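Local atomic coordinates of dehydrogenase (Thermotoga maritima, PDB entry 3EZY), a protein that catalyses the NAD(+)-dependent oxidation of myo-inositol to scyllo-inosose and so probably serves in a myo-inositol degradation pathway. Residues 123-128 and 180-185; 148-153 and 225-230; 238-243 and 251-256. All coordinates share one frame; numbering follows the deposited sequence.

Contact 1: 123-128 and 180-185; sequences NRRFDR and MARYIM
Arg125 crosses one face of the Tyr183 ring, and this pair makes up most of the contact between the 3-10 turn at 123-126 and the last turns of helix 174-185. The tyrosine ring leaves the helix with CG anti to the backbone N (chi1 175°), which sends it out to the turn. Over one face of that ring the extended arginine chain runs obliquely: CB sits above the hydroxyl end, CG near CD2, and Arg125 CD makes a CH-pi contact 3.8 Å from the centroid of the Tyr183 ring. The guanidinium ends near the CB and CD1 end of the tyrosine, its plane only 23° from the ring plane, with Arg125 NH1 3.6 Å from Tyr183 CD1. At the far end Tyr183 OH comes within 3.2 Å of Arg125 O. Asp179, one turn back on the same helix, takes the charge of Arg125 NH2 in a salt bridge and helps hold the guanidinium in place.

The packing thins on both flanks. On one, the bent side chain of Met180 brings only its methyl CE to the turn, 3.6 Å from Arg124 O and 3.9 Å from Arg124 CB. On the other, Arg182 NH1 stands 4.2 Å from Arg125 NH2, with Glu188 and Asp308 in salt bridges to Arg182. Arg124 is partly exposed and its chain leads away from the helix.

Just beyond, Asp127 is the N-cap of helix 128-138, its OD1 accepting from Phe130 N: a 3-10 turn running into a capped helix, packed against a helix of the C-terminal domain of a Gfo/Idh/MocA oxidoreductase.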
loop_
_atom_site.group_PDB
_atom_site.type_symbol
_atom_site.label_atom_id
_atom_site.label_comp_id
_atom_site.label_asym_id
_atom_site.label_seq_id
_atom_site.Cartn_x
_atom_site.Cartn_y
_atom_site.Cartn_z
ATOM N N ASN A 123 1.712 -27.498 7.383
ATOM C CA ASN A 123 1.455 -26.384 8.293
ATOM C C ASN A 123 0.942 -25.105 7.623
ATOM O O ASN A 123 0.275 -24.311 8.251
ATOM C CB ASN A 123 2.721 -26.037 9.115
ATOM C CG ASN A 123 3.881 -25.593 8.230
ATOM O OD1 ASN A 123 4.394 -26.386 7.441
ATOM N ND2 ASN A 123 4.298 -24.326 8.351
ATOM N N ARG A 124 1.272 -24.870 6.365
ATOM C CA ARG A 124 0.837 -23.611 5.749
ATOM C C ARG A 124 -0.682 -23.531 5.598
ATOM O O ARG A 124 -1.194 -22.440 5.381
ATOM C CB ARG A 124 1.527 -23.344 4.393
ATOM C CG ARG A 124 3.061 -23.488 4.466
ATOM C CD ARG A 124 3.785 -23.038 3.197
ATOM N NE ARG A 124 5.230 -23.370 3.302
ATOM C CZ ARG A 124 6.052 -23.476 2.253
ATOM N NH1 ARG A 124 5.587 -23.237 1.023
ATOM N NH2 ARG A 124 7.339 -23.801 2.426
ATOM N N ARG A 125 -1.411 -24.652 5.678
ATOM C CA ARG A 125 -2.894 -24.508 5.684
ATOM C C ARG A 125 -3.344 -23.722 6.893
ATOM O O ARG A 125 -4.490 -23.309 6.926
ATOM C CB ARG A 125 -3.634 -25.831 5.760
ATOM C CG ARG A 125 -3.398 -26.734 4.560
ATOM C CD ARG A 125 -4.433 -27.830 4.533
ATOM N NE ARG A 125 -4.222 -28.765 3.430
ATOM C CZ ARG A 125 -5.148 -29.635 3.047
ATOM N NH1 ARG A 125 -6.266 -29.696 3.734
ATOM N NH2 ARG A 125 -4.941 -30.460 2.008
ATOM N N PHE A 126 -2.466 -23.574 7.914
ATOM C CA PHE A 126 -2.888 -22.952 9.147
ATOM C C PHE A 126 -2.266 -21.594 9.324
ATOM O O PHE A 126 -2.362 -21.045 10.413
ATOM C CB PHE A 126 -2.583 -23.868 10.374
ATOM C CG PHE A 126 -3.232 -25.242 10.260
ATOM C CD1 PHE A 126 -4.534 -25.442 10.701
ATOM C CD2 PHE A 126 -2.562 -26.297 9.626
ATOM C CE1 PHE A 126 -5.158 -26.688 10.568
ATOM C CE2 PHE A 126 -3.170 -27.557 9.494
ATOM C CZ PHE A 126 -4.478 -27.746 9.972
ATOM N N ASP A 127 -1.551 -21.103 8.306
ATOM C CA ASP A 127 -1.121 -19.689 8.212
ATOM C C ASP A 127 -2.363 -18.776 8.213
ATOM O O ASP A 127 -3.299 -18.969 7.428
ATOM C CB ASP A 127 -0.292 -19.516 6.909
ATOM C CG ASP A 127 0.124 -18.062 6.632
ATOM O OD1 ASP A 127 -0.755 -17.213 6.341
ATOM O OD2 ASP A 127 1.343 -17.761 6.651
ATOM N N ARG A 128 -2.432 -17.809 9.127
ATOM C CA ARG A 128 -3.671 -17.047 9.228
ATOM C C ARG A 128 -4.068 -16.344 7.917
ATOM O O ARG A 128 -5.262 -16.211 7.648
ATOM C CB ARG A 128 -3.633 -16.008 10.370
ATOM C CG ARG A 128 -2.567 -14.956 10.168
ATOM C CD ARG A 128 -2.241 -14.169 11.446
ATOM N NE ARG A 128 -3.196 -13.091 11.674
ATOM C CZ ARG A 128 -4.184 -13.126 12.571
ATOM N NH1 ARG A 128 -4.996 -12.074 12.699
ATOM N NH2 ARG A 128 -4.356 -14.206 13.348
ATOM N N MET A 180 -1.336 -26.717 -1.173
ATOM C CA MET A 180 -2.053 -25.440 -1.044
ATOM C C MET A 180 -3.055 -25.259 -2.208
ATOM O O MET A 180 -4.223 -24.786 -2.028
ATOM C CB MET A 180 -1.057 -24.281 -0.989
ATOM C CG MET A 180 -1.658 -22.919 -0.587
ATOM S SD MET A 180 -2.601 -22.730 0.959
ATOM C CE MET A 180 -1.506 -23.691 2.013
ATOM N N ALA A 181 -2.596 -25.634 -3.393
ATOM C CA ALA A 181 -3.440 -25.589 -4.571
ATOM C C ALA A 181 -4.745 -26.338 -4.403
ATOM O O ALA A 181 -5.803 -25.816 -4.753
ATOM C CB ALA A 181 -2.660 -26.112 -5.822
ATOM N N ARG A 182 -4.669 -27.588 -3.930
ATOM C CA ARG A 182 -5.838 -28.422 -3.727
ATOM C C ARG A 182 -6.701 -27.812 -2.628
ATOM O O ARG A 182 -7.910 -27.752 -2.757
ATOM C CB ARG A 182 -5.433 -29.844 -3.295
ATOM C CG ARG A 182 -4.675 -30.596 -4.402
ATOM C CD ARG A 182 -4.316 -32.031 -3.959
ATOM N NE ARG A 182 -5.500 -32.830 -3.668
ATOM C CZ ARG A 182 -5.877 -33.249 -2.463
ATOM N NH1 ARG A 182 -5.168 -32.940 -1.382
ATOM N NH2 ARG A 182 -6.992 -33.985 -2.346
ATOM N N TYR A 183 -6.069 -27.378 -1.546
ATOM C CA TYR A 183 -6.789 -26.814 -0.414
ATOM C C TYR A 183 -7.527 -25.527 -0.786
ATOM O O TYR A 183 -8.690 -25.336 -0.404
ATOM C CB TYR A 183 -5.769 -26.496 0.636
ATOM C CG TYR A 183 -6.242 -25.797 1.870
ATOM C CD1 TYR A 183 -7.182 -26.381 2.743
ATOM C CD2 TYR A 183 -5.658 -24.586 2.233
ATOM C CE1 TYR A 183 -7.556 -25.724 3.911
ATOM C CE2 TYR A 183 -6.020 -23.943 3.370
ATOM C CZ TYR A 183 -6.959 -24.501 4.195
ATOM O OH TYR A 183 -7.265 -23.800 5.320
ATOM N N ILE A 184 -6.858 -24.652 -1.535
ATOM C CA ILE A 184 -7.474 -23.375 -1.917
ATOM C C ILE A 184 -8.568 -23.576 -2.978
ATOM O O ILE A 184 -9.623 -22.967 -2.900
ATOM C CB ILE A 184 -6.450 -22.375 -2.500
ATOM C CG1 ILE A 184 -5.329 -22.027 -1.489
ATOM C CG2 ILE A 184 -7.161 -21.108 -3.096
ATOM C CD1 ILE A 184 -5.754 -21.374 -0.236
ATOM N N MET A 185 -8.306 -24.414 -3.975
ATOM C CA MET A 185 -9.212 -24.501 -5.116
ATOM C C MET A 185 -10.385 -25.462 -4.921
ATOM O O MET A 185 -11.366 -25.374 -5.660
ATOM C CB MET A 185 -8.470 -24.821 -6.415
ATOM C CG MET A 185 -7.486 -23.695 -6.875
ATOM S SD MET A 185 -8.152 -22.047 -7.304
ATOM C CE MET A 185 -8.260 -22.396 -9.055
#

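Contact 2: 148-153 and 225-230; sequences LRITSR and GVIDNS
Asp228 and its neighbours on strand 224-230 pair with strand 145-153 as parallel partners in the mixed beta sheet of the Gfo/Idh/MocA C-terminal domain. The axes of the two short segments approach to 4.7 Å and run nearly parallel. Backbone bonds run from Val226 N to Leu148 O, Ile150 N to Val226 O, Asp228 N to Ile150 O and Ser152 N to Asp228 O; the next, Ser230 N to Ser152 O, is weak.

From CB, the Asp228 side chain takes the crowded position between its own N and carbonyl carbon (chi1 73°), which swings the carboxylate across to the other strand. Asp228 CG lies 3.8 Å from Thr151 OG1. Asp228 OD2 accepts from Thr151 OG1 at 2.9 Å, on its syn side, and also binds Arg149 of the third subunit. Asp228 OD1 takes Arg153 NH2 in a salt bridge of 2.9 Å; the two flat groups stand 57° apart, and water 1 joins OD1 to Arg153 NE. Arg149 grips Thr151 OG1 side-on with NE and NH2, the oxygen lying near the guanidinium plane. Thr151 CG2 sits 3.4 Å above the centre of the Arg153 guanidinium. Such a buried network of charges, facing the third subunit, would be expected to keep Asp228 ionised.

On the opposite face, with Ile150 and Ile227, the sheet is covered by helix 174-185. There Ser152 OG and Asn229 ND2 both bond to Asp177, and Thr174 holds Asn229 OD1. Asn229 ND2 also reaches Ser152 O at 3.0 Å, nearly straight at 178° and in the carbonyl plane, on a lone pair.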
loop_
_atom_site.group_PDB
_atom_site.type_symbol
_atom_site.label_atom_id
_atom_site.label_comp_id
_atom_site.label_asym_id
_atom_site.label_seq_id
_atom_site.Cartn_x
_atom_site.Cartn_y
_atom_site.Cartn_z
ATOM N N LEU A 148 -5.233 -19.657 -10.619
ATOM C CA LEU A 148 -4.490 -19.664 -9.349
ATOM C C LEU A 148 -3.054 -19.252 -9.605
ATOM O O LEU A 148 -2.419 -19.761 -10.538
ATOM C CB LEU A 148 -4.452 -21.077 -8.736
ATOM C CG LEU A 148 -3.600 -21.354 -7.474
ATOM C CD1 LEU A 148 -4.082 -20.585 -6.250
ATOM C CD2 LEU A 148 -3.503 -22.897 -7.157
ATOM N N ARG A 149 -2.515 -18.404 -8.736
ATOM C CA ARG A 149 -1.091 -18.110 -8.754
ATOM C C ARG A 149 -0.468 -18.279 -7.371
ATOM O O ARG A 149 -0.966 -17.706 -6.394
ATOM C CB ARG A 149 -0.882 -16.682 -9.180
ATOM C CG ARG A 149 0.559 -16.262 -9.158
ATOM C CD ARG A 149 0.935 -15.343 -7.999
ATOM N NE ARG A 149 2.349 -14.937 -8.106
ATOM C CZ ARG A 149 2.770 -13.775 -8.637
ATOM N NH1 ARG A 149 1.879 -12.893 -9.135
ATOM N NH2 ARG A 149 4.093 -13.509 -8.703
ATOM N N ILE A 150 0.630 -19.030 -7.303
ATOM C CA ILE A 150 1.384 -19.174 -6.073
ATOM C C ILE A 150 2.850 -18.910 -6.341
ATOM O O ILE A 150 3.451 -19.457 -7.270
ATOM C CB ILE A 150 1.227 -20.595 -5.464
ATOM C CG1 ILE A 150 -0.249 -20.889 -5.142
ATOM C CG2 ILE A 150 2.197 -20.806 -4.251
ATOM C CD1 ILE A 150 -0.506 -22.325 -4.664
ATOM N N THR A 151 3.435 -18.058 -5.519
ATOM C CA THR A 151 4.880 -17.851 -5.569
ATOM C C THR A 151 5.370 -18.285 -4.225
ATOM O O THR A 151 4.819 -17.846 -3.218
ATOM C CB THR A 151 5.184 -16.364 -5.761
ATOM O OG1 THR A 151 4.717 -15.974 -7.055
ATOM C CG2 THR A 151 6.689 -16.055 -5.596
ATOM N N SER A 152 6.365 -19.163 -4.188
ATOM C CA SER A 152 6.978 -19.571 -2.920
ATOM C C SER A 152 8.460 -19.668 -3.079
ATOM O O SER A 152 8.965 -20.579 -3.762
ATOM C CB SER A 152 6.449 -20.916 -2.428
ATOM O OG SER A 152 5.061 -20.798 -2.133
ATOM N N ARG A 153 9.147 -18.725 -2.438
ATOM C CA ARG A 153 10.603 -18.605 -2.479
ATOM C C ARG A 153 11.134 -18.553 -1.034
ATOM O O ARG A 153 10.532 -17.888 -0.156
ATOM C CB ARG A 153 11.025 -17.337 -3.257
ATOM C CG ARG A 153 10.241 -17.082 -4.529
ATOM C CD ARG A 153 10.700 -15.815 -5.288
ATOM N NE ARG A 153 10.059 -15.772 -6.605
ATOM C CZ ARG A 153 9.510 -14.705 -7.160
ATOM N NH1 ARG A 153 9.542 -13.498 -6.551
ATOM N NH2 ARG A 153 8.926 -14.851 -8.347
ATOM N N GLY A 225 -3.584 -23.110 -12.955
ATOM C CA GLY A 225 -2.760 -22.480 -11.941
ATOM C C GLY A 225 -1.306 -22.528 -12.318
ATOM O O GLY A 225 -0.893 -23.336 -13.170
ATOM N N VAL A 226 -0.524 -21.643 -11.700
ATOM C CA VAL A 226 0.906 -21.551 -11.967
ATOM C C VAL A 226 1.604 -21.372 -10.635
ATOM O O VAL A 226 1.288 -20.461 -9.847
ATOM C CB VAL A 226 1.307 -20.320 -12.825
ATOM C CG1 VAL A 226 2.856 -20.353 -13.051
ATOM C CG2 VAL A 226 0.591 -20.273 -14.179
ATOM N N ILE A 227 2.508 -22.273 -10.333
ATOM C CA ILE A 227 3.284 -22.129 -9.118
ATOM C C ILE A 227 4.663 -21.765 -9.608
ATOM O O ILE A 227 5.095 -22.384 -10.588
ATOM C CB ILE A 227 3.418 -23.469 -8.401
ATOM C CG1 ILE A 227 2.076 -23.961 -7.923
ATOM C CG2 ILE A 227 4.450 -23.340 -7.233
ATOM C CD1 ILE A 227 2.056 -25.444 -7.439
ATOM N N ASP A 228 5.350 -20.811 -8.953
ATOM C CA ASP A 228 6.795 -20.655 -9.180
ATOM C C ASP A 228 7.595 -20.697 -7.878
ATOM O O ASP A 228 7.118 -20.178 -6.839
ATOM C CB ASP A 228 7.131 -19.404 -10.041
ATOM C CG ASP A 228 6.957 -18.113 -9.296
ATOM O OD1 ASP A 228 7.987 -17.519 -8.872
ATOM O OD2 ASP A 228 5.785 -17.703 -9.132
ATOM N N ASN A 229 8.799 -21.295 -7.910
ATOM C CA ASN A 229 9.620 -21.528 -6.704
ATOM C C ASN A 229 11.047 -21.022 -6.914
ATOM O O ASN A 229 11.576 -21.137 -8.016
ATOM C CB ASN A 229 9.803 -23.032 -6.445
ATOM C CG ASN A 229 8.539 -23.720 -5.971
ATOM O OD1 ASN A 229 8.132 -24.755 -6.520
ATOM N ND2 ASN A 229 7.889 -23.135 -4.978
ATOM N N SER A 230 11.683 -20.497 -5.870
ATOM C CA SER A 230 13.097 -20.217 -5.953
ATOM C C SER A 230 13.682 -20.627 -4.645
ATOM O O SER A 230 13.109 -20.332 -3.577
ATOM C CB SER A 230 13.411 -18.718 -6.184
ATOM O OG SER A 230 14.853 -18.549 -6.234
HETATM O O HOH W 1 10.273 -18.137 -8.167
#

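Contact 3: 238-243 and 251-256; sequences DQRIEV and FADNVR
With CG beside its backbone N (chi1 -61°), Asn254 turns its amide back toward the start of strand 238-245, while Asp238, whose CG is anti to the backbone N (chi1 -166°), brings its carboxylate round to meet it. The amide spans two residues. Asn254 OD1 accepts from Gln239 N at 2.8 Å, in the carbonyl plane on a lone pair, and Asn254 ND2 gives a hydrogen bond to Asp238 OD1 at 2.9 Å. That donor comes from above the carboxylate plane, the amide and carboxylate standing 73° apart.

The syn lone pair of Asp238 OD1 is taken by Arg240 NE at 2.8 Å, and Arg240 NH2 bonds OD2, a side-on grip that leaves Asp238 OD1 with two donors. Tyr235 of the same chain and Arg249 of the third subunit also bind Asp238 OD2, so this buried carboxylate is probably ionised.

The two strands form a beta hairpin, with strand 248-252 at the edge of the sheet within the chain. Ile241 and Ala252 are an antiparallel hydrogen-bonded pair: Ala252 N to Ile241 O is 2.9 Å, but the return bond from Ile241 N is weak. Glu242 and Phe251 follow as a non-hydrogen-bonded pair. Beyond Ala252, segment 251-256 leaves the strand, and water 2 bridges Gln239 O and Asp253 O where the backbones part.

The aliphatic part of Arg240 packs against the other segment: Arg240 CD meets the edge of the Phe251 ring, 3.7 Å from Phe251 CE1, and lies equally far from Asp253 OD1. On their outer side Phe251 and Ala252 pair with an antiparallel strand of the second subunit, carrying the sheet across the interface.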
loop_
_atom_site.group_PDB
_atom_site.type_symbol
_atom_site.label_atom_id
_atom_site.label_comp_id
_atom_site.label_asym_id
_atom_site.label_seq_id
_atom_site.Cartn_x
_atom_site.Cartn_y
_atom_site.Cartn_z
ATOM N N ASP A 238 9.167 -15.235 0.347
ATOM C CA ASP A 238 8.166 -14.668 -0.526
ATOM C C ASP A 238 7.189 -15.772 -0.795
ATOM O O ASP A 238 7.468 -16.647 -1.623
ATOM C CB ASP A 238 8.778 -14.222 -1.854
ATOM C CG ASP A 238 7.846 -13.318 -2.644
ATOM O OD1 ASP A 238 6.620 -13.345 -2.402
ATOM O OD2 ASP A 238 8.335 -12.587 -3.524
ATOM N N GLN A 239 6.042 -15.723 -0.127
ATOM C CA GLN A 239 5.042 -16.716 -0.306
ATOM C C GLN A 239 3.687 -16.031 -0.514
ATOM O O GLN A 239 3.047 -15.591 0.449
ATOM C CB GLN A 239 5.006 -17.611 0.928
ATOM C CG GLN A 239 6.298 -18.404 1.068
ATOM C CD GLN A 239 6.390 -19.165 2.358
ATOM O OE1 GLN A 239 5.665 -18.898 3.298
ATOM N NE2 GLN A 239 7.255 -20.145 2.394
ATOM N N ARG A 240 3.300 -15.859 -1.775
ATOM C CA ARG A 240 2.066 -15.172 -2.067
ATOM C C ARG A 240 1.092 -16.109 -2.696
ATOM O O ARG A 240 1.477 -17.035 -3.375
ATOM C CB ARG A 240 2.307 -13.985 -3.010
ATOM C CG ARG A 240 2.962 -12.776 -2.301
ATOM C CD ARG A 240 3.359 -11.745 -3.311
ATOM N NE ARG A 240 4.628 -12.117 -3.921
ATOM C CZ ARG A 240 4.941 -11.960 -5.206
ATOM N NH1 ARG A 240 4.048 -11.505 -6.047
ATOM N NH2 ARG A 240 6.148 -12.299 -5.668
ATOM N N ILE A 241 -0.197 -15.849 -2.498
ATOM C CA ILE A 241 -1.217 -16.626 -3.205
ATOM C C ILE A 241 -2.221 -15.657 -3.816
ATOM O O ILE A 241 -2.644 -14.702 -3.164
ATOM C CB ILE A 241 -1.990 -17.575 -2.242
ATOM C CG1 ILE A 241 -1.018 -18.602 -1.637
ATOM C CG2 ILE A 241 -3.164 -18.229 -3.028
ATOM C CD1 ILE A 241 -1.607 -19.500 -0.444
ATOM N N GLU A 242 -2.577 -15.878 -5.077
ATOM C CA GLU A 242 -3.671 -15.135 -5.663
ATOM C C GLU A 242 -4.655 -16.096 -6.339
ATOM O O GLU A 242 -4.258 -17.090 -6.983
ATOM C CB GLU A 242 -3.121 -14.097 -6.675
ATOM C CG GLU A 242 -4.189 -13.470 -7.491
ATOM C CD GLU A 242 -3.616 -12.745 -8.698
ATOM O OE1 GLU A 242 -2.430 -12.329 -8.623
ATOM O OE2 GLU A 242 -4.360 -12.624 -9.686
ATOM N N VAL A 243 -5.932 -15.795 -6.199
ATOM C CA VAL A 243 -6.984 -16.491 -6.964
ATOM C C VAL A 243 -7.819 -15.482 -7.767
ATOM O O VAL A 243 -8.398 -14.527 -7.211
ATOM C CB VAL A 243 -7.945 -17.352 -6.061
ATOM C CG1 VAL A 243 -8.977 -18.174 -6.948
ATOM C CG2 VAL A 243 -7.137 -18.299 -5.167
ATOM N N PHE A 251 -5.984 -11.920 -2.882
ATOM C CA PHE A 251 -4.524 -12.044 -2.832
ATOM C C PHE A 251 -4.124 -12.074 -1.363
ATOM O O PHE A 251 -4.759 -11.395 -0.550
ATOM C CB PHE A 251 -3.985 -10.801 -3.567
ATOM C CG PHE A 251 -2.614 -10.389 -3.198
ATOM C CD1 PHE A 251 -1.514 -11.093 -3.689
ATOM C CD2 PHE A 251 -2.408 -9.267 -2.432
ATOM C CE1 PHE A 251 -0.216 -10.701 -3.409
ATOM C CE2 PHE A 251 -1.103 -8.852 -2.133
ATOM C CZ PHE A 251 -0.001 -9.580 -2.639
ATOM N N ALA A 252 -3.122 -12.884 -1.000
ATOM C CA ALA A 252 -2.558 -12.826 0.367
ATOM C C ALA A 252 -1.075 -12.430 0.190
ATOM O O ALA A 252 -0.347 -13.097 -0.542
ATOM C CB ALA A 252 -2.697 -14.194 1.065
ATOM N N ASP A 253 -0.649 -11.338 0.833
ATOM C CA ASP A 253 0.720 -10.841 0.728
ATOM C C ASP A 253 1.634 -11.408 1.846
ATOM O O ASP A 253 1.185 -12.068 2.810
ATOM C CB ASP A 253 0.706 -9.293 0.715
ATOM C CG ASP A 253 2.001 -8.668 0.119
ATOM O OD1 ASP A 253 2.855 -9.380 -0.461
ATOM O OD2 ASP A 253 2.146 -7.427 0.223
ATOM N N ASN A 254 2.943 -11.215 1.675
ATOM C CA ASN A 254 3.881 -11.404 2.744
ATOM C C ASN A 254 3.642 -10.503 3.957
ATOM O O ASN A 254 3.017 -9.461 3.860
ATOM C CB ASN A 254 5.316 -11.209 2.215
ATOM C CG ASN A 254 5.637 -12.214 1.149
ATOM O OD1 ASN A 254 5.620 -13.401 1.424
ATOM N ND2 ASN A 254 5.773 -11.760 -0.102
ATOM N N VAL A 255 4.176 -10.943 5.096
ATOM C CA VAL A 255 4.153 -10.181 6.332
ATOM C C VAL A 255 5.480 -9.400 6.446
ATOM O O VAL A 255 6.549 -9.917 6.081
ATOM C CB VAL A 255 3.942 -11.167 7.499
ATOM C CG1 VAL A 255 4.151 -10.506 8.836
ATOM C CG2 VAL A 255 2.532 -11.864 7.394
ATOM N N ARG A 256 5.412 -8.153 6.924
ATOM C CA ARG A 256 6.615 -7.387 7.155
ATOM C C ARG A 256 6.842 -7.324 8.668
ATOM O O ARG A 256 5.920 -7.498 9.472
ATOM C CB ARG A 256 6.527 -5.918 6.648
ATOM C CG ARG A 256 5.870 -5.621 5.290
ATOM C CD ARG A 256 6.619 -6.237 4.171
ATOM N NE ARG A 256 6.139 -5.840 2.840
ATOM C CZ ARG A 256 5.170 -6.452 2.166
ATOM N NH1 ARG A 256 4.525 -7.465 2.718
ATOM N NH2 ARG A 256 4.851 -6.062 0.942
HETATM O O HOH W 2 2.585 -14.681 3.400
#

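Overall arrangement
From the N terminus, the chain leaves the last strand of the Rossmann sheet, 118-121, and enters the turn at 123-128. Contact 1 closes when helix 174-185 returns to that turn. Contact 2 opens inside this loop, at strand 145-153, and closes after it, at 225-230, so the two cross. Contact 3 follows in series as a short hairpin, 238-243 with 251-256. Contacts 2 and 3 share one sheet: strand 145-153 lies between 224-230 and 238-245, with Arg149 O and Thr151 O close to the backbone N of Glu242 and Arg240. Helix 174-185 packs on that sheet, Ala181 on Leu148 and Met180 on Ile241, tying contact 1 to both.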